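Local coordinates for Lactamase_B domain-containing protein (Bacillus lehensis G1, PDB 7EV5) that is probably a zinc-dependent hydrolase of the metallo-beta-lactamase fold with dual activity, resembling both B3 metallo-beta-lactamases and glyoxalase II, at residues Met1-Pro9 with Ala14-Lys22; Phe126-Gly134 with Leu162-Ser173. All blocks are in the same frame, centred on the assembly; numbering follows the deposited sequence.

Contact 1. Residues Met1-Pro9 with Ala14-Lys22; sequences MFKQIPLGP and AYVLYNDDK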
loop_
_atom_site.group_PDB
_atom_site.type_symbol
_atom_site.label_atom_id
_atom_site.label_comp_id
_atom_site.label_asym_id
_atom_site.label_seq_id
_atom_site.Cartn_x
_atom_site.Cartn_y
_atom_site.Cartn_z
ATOM N N MET A 1 6.693 -15.111 4.166
ATOM C CA MET A 1 7.439 -14.718 2.976
ATOM C C MET A 1 7.354 -13.212 2.718
ATOM O O MET A 1 7.531 -12.759 1.597
ATOM C CB MET A 1 6.950 -15.495 1.750
ATOM C CG MET A 1 7.117 -17.008 1.864
ATOM S SD MET A 1 8.828 -17.520 2.103
ATOM C CE MET A 1 9.522 -17.149 0.494
ATOM N N PHE A 2 7.082 -12.432 3.758
ATOM C CA PHE A 2 7.122 -10.986 3.622
ATOM C C PHE A 2 7.605 -10.375 4.923
ATOM O O PHE A 2 7.550 -10.999 5.990
ATOM C CB PHE A 2 5.765 -10.378 3.206
ATOM C CG PHE A 2 4.739 -10.356 4.306
ATOM C CD1 PHE A 2 4.587 -9.237 5.113
ATOM C CD2 PHE A 2 3.907 -11.445 4.513
ATOM C CE1 PHE A 2 3.640 -9.215 6.129
ATOM C CE2 PHE A 2 2.956 -11.426 5.526
ATOM C CZ PHE A 2 2.823 -10.311 6.331
ATOM N N LYS A 3 8.080 -9.137 4.819
ATOM C CA LYS A 3 8.463 -8.348 5.979
ATOM C C LYS A 3 7.673 -7.049 6.022
ATOM O O LYS A 3 7.536 -6.361 5.004
ATOM C CB LYS A 3 9.961 -8.046 6.003
ATOM C CG LYS A 3 10.394 -7.500 7.358
ATOM C CD LYS A 3 11.894 -7.384 7.517
ATOM C CE LYS A 3 12.255 -7.315 9.002
ATOM N NZ LYS A 3 13.598 -6.712 9.222
ATOM N N GLN A 4 7.168 -6.729 7.206
ATOM C CA GLN A 4 6.594 -5.430 7.517
ATOM C C GLN A 4 7.716 -4.511 7.980
ATOM O O GLN A 4 8.445 -4.841 8.928
ATOM C CB GLN A 4 5.569 -5.600 8.634
ATOM C CG GLN A 4 4.874 -4.320 9.078
ATOM C CD GLN A 4 3.912 -4.589 10.207
ATOM O OE1 GLN A 4 4.282 -5.183 11.213
ATOM N NE2 GLN A 4 2.663 -4.194 10.032
ATOM N N ILE A 5 7.860 -3.369 7.311
ATOM C CA ILE A 5 8.959 -2.437 7.567
ATOM C C ILE A 5 8.392 -1.041 7.791
ATOM O O ILE A 5 8.150 -0.305 6.822
ATOM C CB ILE A 5 9.989 -2.467 6.424
ATOM C CG1 ILE A 5 10.464 -3.907 6.169
ATOM C CG2 ILE A 5 11.171 -1.560 6.744
ATOM C CD1 ILE A 5 11.460 -4.066 5.035
ATOM N N PRO A 6 8.163 -0.628 9.039
ATOM C CA PRO A 6 7.718 0.749 9.278
ATOM C C PRO A 6 8.833 1.722 8.935
ATOM O O PRO A 6 9.999 1.483 9.257
ATOM C CB PRO A 6 7.416 0.770 10.784
ATOM C CG PRO A 6 7.285 -0.655 11.182
ATOM C CD PRO A 6 8.160 -1.442 10.264
ATOM N N LEU A 7 8.476 2.820 8.257
ATOM C CA LEU A 7 9.468 3.752 7.737
ATOM C C LEU A 7 9.024 5.195 7.923
ATOM O O LEU A 7 7.845 5.519 7.777
ATOM C CB LEU A 7 9.700 3.535 6.239
ATOM C CG LEU A 7 10.342 2.216 5.807
ATOM C CD1 LEU A 7 10.185 2.037 4.306
ATOM C CD2 LEU A 7 11.813 2.161 6.196
ATOM N N GLY A 8 9.993 6.065 8.208
ATOM C CA GLY A 8 9.753 7.484 8.292
ATOM C C GLY A 8 9.178 7.902 9.627
ATOM O O GLY A 8 8.819 7.069 10.465
ATOM N N PRO A 9 9.080 9.213 9.856
ATOM C CA PRO A 9 8.478 9.679 11.112
ATOM C C PRO A 9 7.058 9.186 11.323
ATOM O O PRO A 9 6.671 8.921 12.467
ATOM C CB PRO A 9 8.547 11.210 10.998
ATOM C CG PRO A 9 8.714 11.481 9.536
ATOM C CD PRO A 9 9.513 10.332 9.004
ATOM N N ALA A 14 5.875 -0.025 5.035
ATOM C CA ALA A 14 6.185 -0.643 3.758
ATOM C C ALA A 14 6.143 -2.151 3.935
ATOM O O ALA A 14 6.191 -2.670 5.050
ATOM C CB ALA A 14 7.589 -0.247 3.297
ATOM N N TYR A 15 6.061 -2.865 2.822
ATOM C CA TYR A 15 6.146 -4.320 2.850
ATOM C C TYR A 15 7.092 -4.784 1.762
ATOM O O TYR A 15 7.107 -4.229 0.663
ATOM C CB TYR A 15 4.770 -4.998 2.664
ATOM C CG TYR A 15 3.881 -4.717 3.834
ATOM C CD1 TYR A 15 3.961 -5.483 4.986
ATOM C CD2 TYR A 15 2.999 -3.650 3.815
ATOM C CE1 TYR A 15 3.177 -5.202 6.076
ATOM C CE2 TYR A 15 2.218 -3.352 4.913
ATOM C CZ TYR A 15 2.300 -4.141 6.041
ATOM O OH TYR A 15 1.526 -3.866 7.156
ATOM N N VAL A 16 7.886 -5.804 2.067
ATOM C CA VAL A 16 8.649 -6.499 1.042
ATOM C C VAL A 16 8.182 -7.943 1.018
ATOM O O VAL A 16 8.336 -8.665 2.010
ATOM C CB VAL A 16 10.165 -6.414 1.263
ATOM C CG1 VAL A 16 10.865 -7.167 0.143
ATOM C CG2 VAL A 16 10.623 -4.963 1.296
ATOM N N LEU A 17 7.584 -8.349 -0.099
ATOM C CA LEU A 17 7.180 -9.726 -0.346
ATOM C C LEU A 17 8.257 -10.383 -1.197
ATOM O O LEU A 17 8.728 -9.787 -2.166
ATOM C CB LEU A 17 5.852 -9.730 -1.108
ATOM C CG LEU A 17 5.259 -11.084 -1.530
ATOM C CD1 LEU A 17 4.819 -11.923 -0.328
ATOM C CD2 LEU A 17 4.092 -10.856 -2.498
ATOM N N TYR A 18 8.662 -11.598 -0.834
ATOM C CA TYR A 18 9.766 -12.243 -1.530
ATOM C C TYR A 18 9.453 -13.718 -1.744
ATOM O O TYR A 18 8.475 -14.256 -1.220
ATOM C CB TYR A 18 11.095 -12.052 -0.782
ATOM C CG TYR A 18 11.022 -12.420 0.682
ATOM C CD1 TYR A 18 11.153 -13.741 1.086
ATOM C CD2 TYR A 18 10.810 -11.454 1.659
ATOM C CE1 TYR A 18 11.077 -14.094 2.415
ATOM C CE2 TYR A 18 10.731 -11.799 2.990
ATOM C CZ TYR A 18 10.869 -13.120 3.362
ATOM O OH TYR A 18 10.798 -13.478 4.689
ATOM N N ASN A 19 10.297 -14.362 -2.554
ATOM C CA ASN A 19 10.216 -15.789 -2.843
ATOM C C ASN A 19 11.563 -16.436 -2.539
ATOM O O ASN A 19 12.529 -15.766 -2.156
ATOM C CB ASN A 19 9.739 -16.067 -4.282
ATOM C CG ASN A 19 10.691 -15.529 -5.356
ATOM O OD1 ASN A 19 11.869 -15.270 -5.107
ATOM N ND2 ASN A 19 10.172 -15.379 -6.574
ATOM N N ASP A 20 11.632 -17.757 -2.729
ATOM C CA ASP A 20 12.859 -18.481 -2.415
ATOM C C ASP A 20 14.000 -18.139 -3.364
ATOM O O ASP A 20 15.168 -18.286 -2.984
ATOM C CB ASP A 20 12.603 -19.989 -2.369
ATOM C CG ASP A 20 11.784 -20.402 -1.160
ATOM O OD1 ASP A 20 11.583 -19.563 -0.256
ATOM O OD2 ASP A 20 11.347 -21.571 -1.105
ATOM N N ASP A 21 13.692 -17.671 -4.574
ATOM C CA ASP A 21 14.692 -17.205 -5.531
ATOM C C ASP A 21 15.213 -15.806 -5.220
ATOM O O ASP A 21 15.945 -15.244 -6.044
ATOM C CB ASP A 21 14.131 -17.229 -6.958
ATOM C CG ASP A 21 13.898 -18.635 -7.474
ATOM O OD1 ASP A 21 13.110 -18.794 -8.434
ATOM O OD2 ASP A 21 14.503 -19.577 -6.925
ATOM N N LYS A 22 14.835 -15.238 -4.072
ATOM C CA LYS A 22 15.294 -13.933 -3.599
ATOM C C LYS A 22 14.845 -12.772 -4.485
ATOM O O LYS A 22 15.475 -11.710 -4.491
ATOM C CB LYS A 22 16.800 -13.899 -3.305
ATOM C CG LYS A 22 17.197 -14.771 -2.117
ATOM C CD LYS A 22 18.012 -13.980 -1.102
ATOM C CE LYS A 22 18.183 -14.746 0.200
ATOM N NZ LYS A 22 17.923 -13.886 1.395
#

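Contact 2. Residues Phe126-Gly134 with Leu162-Ser173; sequences FHTPGHSPG and LRGGDHTLLLAS. With ZN (zinc ion), chain B.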
loop_
_atom_site.group_PDB
_atom_site.type_symbol
_atom_site.label_atom_id
_atom_site.label_comp_id
_atom_site.label_asym_id
_atom_site.label_seq_id
_atom_site.Cartn_x
_atom_site.Cartn_y
_atom_site.Cartn_z
ATOM N N PHE A 126 -8.069 -5.313 -6.045
ATOM C CA PHE A 126 -9.364 -4.736 -5.736
ATOM C C PHE A 126 -9.226 -3.227 -5.652
ATOM O O PHE A 126 -8.287 -2.716 -5.037
ATOM C CB PHE A 126 -9.873 -5.260 -4.400
ATOM C CG PHE A 126 -10.087 -6.749 -4.373
ATOM C CD1 PHE A 126 -11.312 -7.292 -4.714
ATOM C CD2 PHE A 126 -9.061 -7.599 -4.018
ATOM C CE1 PHE A 126 -11.510 -8.665 -4.677
ATOM C CE2 PHE A 126 -9.248 -8.976 -3.984
ATOM C CZ PHE A 126 -10.478 -9.504 -4.320
ATOM N N HIS A 127 -10.168 -2.515 -6.255
ATOM C CA HIS A 127 -10.221 -1.067 -6.115
ATOM C C HIS A 127 -11.025 -0.779 -4.850
ATOM O O HIS A 127 -12.211 -1.114 -4.774
ATOM C CB HIS A 127 -10.829 -0.425 -7.367
ATOM C CG HIS A 127 -10.808 1.075 -7.345
ATOM N ND1 HIS A 127 -11.822 1.840 -7.881
ATOM C CD2 HIS A 127 -9.907 1.952 -6.837
ATOM C CE1 HIS A 127 -11.544 3.121 -7.712
ATOM N NE2 HIS A 127 -10.388 3.217 -7.078
ATOM N N THR A 128 -10.370 -0.206 -3.831
ATOM C CA THR A 128 -10.939 -0.089 -2.487
ATOM C C THR A 128 -10.870 1.354 -2.007
ATOM O O THR A 128 -10.163 1.671 -1.033
ATOM C CB THR A 128 -10.234 -1.019 -1.495
ATOM O OG1 THR A 128 -8.817 -0.824 -1.561
ATOM C CG2 THR A 128 -10.534 -2.474 -1.813
ATOM N N PRO A 129 -11.615 2.255 -2.658
ATOM C CA PRO A 129 -11.598 3.676 -2.273
ATOM C C PRO A 129 -12.349 3.979 -0.986
ATOM O O PRO A 129 -12.990 3.109 -0.389
ATOM C CB PRO A 129 -12.268 4.361 -3.473
ATOM C CG PRO A 129 -13.245 3.308 -3.967
ATOM C CD PRO A 129 -12.450 2.027 -3.854
ATOM N N GLY A 130 -12.284 5.238 -0.558
ATOM C CA GLY A 130 -12.920 5.681 0.667
ATOM C C GLY A 130 -11.962 6.483 1.518
ATOM O O GLY A 130 -12.290 7.581 1.974
ATOM N N HIS A 131 -10.774 5.922 1.764
ATOM C CA HIS A 131 -9.685 6.694 2.350
ATOM C C HIS A 131 -9.017 7.579 1.294
ATOM O O HIS A 131 -8.618 8.713 1.586
ATOM C CB HIS A 131 -8.690 5.736 3.020
ATOM C CG HIS A 131 -7.395 6.370 3.431
ATOM N ND1 HIS A 131 -7.243 7.105 4.588
ATOM C CD2 HIS A 131 -6.176 6.336 2.847
ATOM C CE1 HIS A 131 -5.990 7.507 4.694
ATOM N NE2 HIS A 131 -5.317 7.059 3.645
ATOM N N SER A 132 -8.912 7.092 0.059
ATOM C CA SER A 132 -8.423 7.899 -1.049
ATOM C C SER A 132 -9.005 7.314 -2.327
ATOM O O SER A 132 -9.348 6.122 -2.360
ATOM C CB SER A 132 -6.883 7.943 -1.104
ATOM O OG SER A 132 -6.326 6.712 -1.535
ATOM N N PRO A 133 -9.153 8.115 -3.388
ATOM C CA PRO A 133 -9.914 7.655 -4.560
ATOM C C PRO A 133 -9.194 6.609 -5.388
ATOM O O PRO A 133 -9.859 5.861 -6.118
ATOM C CB PRO A 133 -10.137 8.943 -5.370
ATOM C CG PRO A 133 -9.032 9.860 -4.929
ATOM C CD PRO A 133 -8.814 9.546 -3.479
ATOM N N GLY A 134 -7.871 6.544 -5.310
ATOM C CA GLY A 134 -7.119 5.558 -6.058
ATOM C C GLY A 134 -6.564 4.456 -5.179
ATOM O O GLY A 134 -5.632 3.752 -5.566
ATOM N N LEU A 162 -9.610 13.155 4.432
ATOM C CA LEU A 162 -8.600 13.720 3.547
ATOM C C LEU A 162 -9.167 13.944 2.137
ATOM O O LEU A 162 -10.374 13.816 1.905
ATOM C CB LEU A 162 -7.321 12.878 3.595
ATOM C CG LEU A 162 -6.751 12.583 4.983
ATOM C CD1 LEU A 162 -5.473 11.730 4.912
ATOM C CD2 LEU A 162 -6.498 13.872 5.751
ATOM N N ARG A 163 -8.297 14.286 1.186
ATOM C CA ARG A 163 -8.742 14.609 -0.166
ATOM C C ARG A 163 -9.494 13.437 -0.790
ATOM O O ARG A 163 -8.962 12.329 -0.925
ATOM C CB ARG A 163 -7.536 14.993 -1.025
ATOM C CG ARG A 163 -7.871 15.270 -2.486
ATOM C CD ARG A 163 -6.653 15.807 -3.243
ATOM N NE ARG A 163 -6.099 16.996 -2.592
ATOM C CZ ARG A 163 -6.526 18.232 -2.818
ATOM N NH1 ARG A 163 -7.500 18.444 -3.695
ATOM N NH2 ARG A 163 -5.979 19.256 -2.176
ATOM N N GLY A 164 -10.742 13.686 -1.183
ATOM C CA GLY A 164 -11.536 12.623 -1.766
ATOM C C GLY A 164 -12.028 11.584 -0.784
ATOM O O GLY A 164 -12.585 10.569 -1.209
ATOM N N GLY A 165 -11.844 11.796 0.515
ATOM C CA GLY A 165 -12.330 10.834 1.486
ATOM C C GLY A 165 -13.843 10.734 1.492
ATOM O O GLY A 165 -14.556 11.709 1.266
ATOM N N ASP A 166 -14.333 9.521 1.740
ATOM C CA ASP A 166 -15.772 9.257 1.719
ATOM C C ASP A 166 -16.011 8.038 2.597
ATOM O O ASP A 166 -15.724 6.910 2.180
ATOM C CB ASP A 166 -16.236 9.004 0.292
ATOM C CG ASP A 166 -17.735 8.743 0.194
ATOM O OD1 ASP A 166 -18.377 8.479 1.230
ATOM O OD2 ASP A 166 -18.255 8.806 -0.932
ATOM N N HIS A 167 -16.567 8.265 3.788
ATOM C CA HIS A 167 -16.786 7.178 4.732
ATOM C C HIS A 167 -17.786 6.153 4.195
ATOM O O HIS A 167 -17.640 4.953 4.446
ATOM C CB HIS A 167 -17.270 7.746 6.066
ATOM C CG HIS A 167 -17.067 6.828 7.225
ATOM N ND1 HIS A 167 -18.052 5.984 7.691
ATOM C CD2 HIS A 167 -15.988 6.619 8.014
ATOM C CE1 HIS A 167 -17.586 5.292 8.716
ATOM N NE2 HIS A 167 -16.339 5.665 8.937
ATOM N N THR A 168 -18.825 6.611 3.479
ATOM C CA THR A 168 -19.792 5.665 2.919
ATOM C C THR A 168 -19.137 4.736 1.907
ATOM O O THR A 168 -19.481 3.548 1.829
ATOM C CB THR A 168 -20.992 6.396 2.300
ATOM O OG1 THR A 168 -20.594 7.066 1.101
ATOM C CG2 THR A 168 -21.582 7.403 3.274
ATOM N N LEU A 169 -18.161 5.247 1.151
ATOM C CA LEU A 169 -17.448 4.418 0.195
ATOM C C LEU A 169 -16.475 3.483 0.905
ATOM O O LEU A 169 -16.337 2.317 0.521
ATOM C CB LEU A 169 -16.713 5.338 -0.779
ATOM C CG LEU A 169 -16.107 4.762 -2.043
ATOM C CD1 LEU A 169 -17.132 3.926 -2.782
ATOM C CD2 LEU A 169 -15.629 5.908 -2.917
ATOM N N LEU A 170 -15.801 3.978 1.953
ATOM C CA LEU A 170 -14.870 3.132 2.690
ATOM C C LEU A 170 -15.577 1.918 3.280
ATOM O O LEU A 170 -15.079 0.792 3.185
ATOM C CB LEU A 170 -14.186 3.937 3.793
ATOM C CG LEU A 170 -13.192 3.084 4.577
ATOM C CD1 LEU A 170 -12.073 2.661 3.642
ATOM C CD2 LEU A 170 -12.633 3.872 5.730
ATOM N N LEU A 171 -16.753 2.122 3.877
ATOM C CA LEU A 171 -17.448 0.992 4.488
ATOM C C LEU A 171 -17.899 -0.022 3.446
ATOM O O LEU A 171 -17.876 -1.232 3.701
ATOM C CB LEU A 171 -18.625 1.478 5.330
ATOM C CG LEU A 171 -18.207 2.002 6.700
ATOM C CD1 LEU A 171 -19.378 2.596 7.407
ATOM C CD2 LEU A 171 -17.575 0.895 7.540
ATOM N N ALA A 172 -18.311 0.445 2.269
ATOM C CA ALA A 172 -18.637 -0.482 1.193
ATOM C C ALA A 172 -17.408 -1.249 0.729
ATOM O O ALA A 172 -17.484 -2.456 0.490
ATOM C CB ALA A 172 -19.287 0.263 0.033
ATOM N N SER A 173 -16.273 -0.565 0.554
ATOM C CA SER A 173 -15.046 -1.288 0.218
ATOM C C SER A 173 -14.757 -2.387 1.227
ATOM O O SER A 173 -14.418 -3.516 0.849
ATOM C CB SER A 173 -13.842 -0.343 0.124
ATOM O OG SER A 173 -13.978 0.527 -0.975
HETATM ZN ZN ZN B . -3.296 7.286 3.312
HETATM O O HOH W 1 -12.115 7.890 -1.733
HETATM O O HOH W 2 -7.265 10.969 0.591
HETATM O O HOH W 3 -9.363 10.240 3.853
HETATM O O HOH W 4 -1.862 7.669 4.556
#

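Contact 1. Residues Met1-Pro9 with Ala14-Lys22
Phe2 to Ile5 pair with Leu17 to Ala14 in an antiparallel beta hairpin at one edge of a mixed sheet of the metallo-beta-lactamase fold, strand 2-7 being outermost. Phe2, Gln4, Tyr15 and Leu17 fill the densely packed face. There the Phe2 and Tyr15 rings lie side by side with their planes oblique, CD1 to CD1 at 3.8 Å, and Leu17 packs against Phe121 and Phe123 of the second sheet. Gln4 runs fully extended along Tyr15, its CG anti to the backbone N (chi1 180°), which brings NE2 within 3.1 Å of Tyr15 OH in a hydrogen bond tilted 22° from the amide plane. The same hydroxyl also bonds Ser189 O. On the other face Ile5 CD1 meets Val16 CG2 at 3.9 Å, both side chains resting on Trp39 of helix 33-42, whereas exposed Lys3 stretches away from the hairpin. The chain terminus is the more solvent-facing end: Met1, bent at chi2 and chi3, crosses Tyr18 at about a right angle in an oblique Met-aromatic contact. Met1 O accepts the Tyr18 N-H at 2.9 Å and sits 3.4 Å above the centre of the Tyr18 ring.

Contact 2. Residues Phe126-Gly134 with Leu162-Ser173
His131 binds a zinc ion through NE2 at 2.1 Å, and its carbonyl is tied by water to the turn Leu162-Gly165. A water 1.9 Å from the zinc, His54 and His56 share this metal, and Asp150 also belongs to its site. Leu162 CD1 approaches the His131 ring obliquely, 4.3 Å from CE1, while ND1 is hydrogen-bonded to Arg159 O. With CG anti to the backbone N (chi1 169°), the ring reaches the zinc while staying beside Leu162. Behind the ligand, His131 O is gripped by two waters, one shared with Arg163 O and the other with Leu162 N. One residue earlier, Gly130 O receives Asp166 N on an in-plane lone pair at 2.8 Å, and a third water links Gly130 N to Gly164 O. Gly130 has its CA only 3.6 Å from Leu170 N, a closeness of loop and helix that leaves no room for a side chain. Further out, Ser173 OG donates to a lone pair of Pro129 O at 2.8 Å, and Pro129 CG packs on Leu169 CD2 at 3.7 Å. Asp166 is the N-cap of helix 167-178: its OD1 takes the Thr168 hydroxyl and, weakly, Leu169 N. The loop that bears the zinc ligand is thus moored to the helix through its carbonyls and to the preceding turn largely through water. With ND1 donating to a carbonyl, the His131 imidazole is fixed in rotation and probably made a somewhat stronger electron donor to zinc.

How the contacts relate
Contact 1 and contact 2 lie on opposite sides of the chain's centre, their centres 25 Å apart and their nearest atoms about 13 Å apart, so they do not touch. They belong to different sheets of the fold: 1-9 with 14-22 forms an edge of one, while 126-134 continues from strand 121-127 of the other. The dinuclear zinc site lies between the contacts. Contact 2 supplies a ligand of one zinc directly, whereas contact 1 only approaches, the Tyr15 side chain lying about 10 Å from a bound zinc and about 8 Å from the side chains of His59 and His191, ligands of the second zinc. Asp150 bridges both metals.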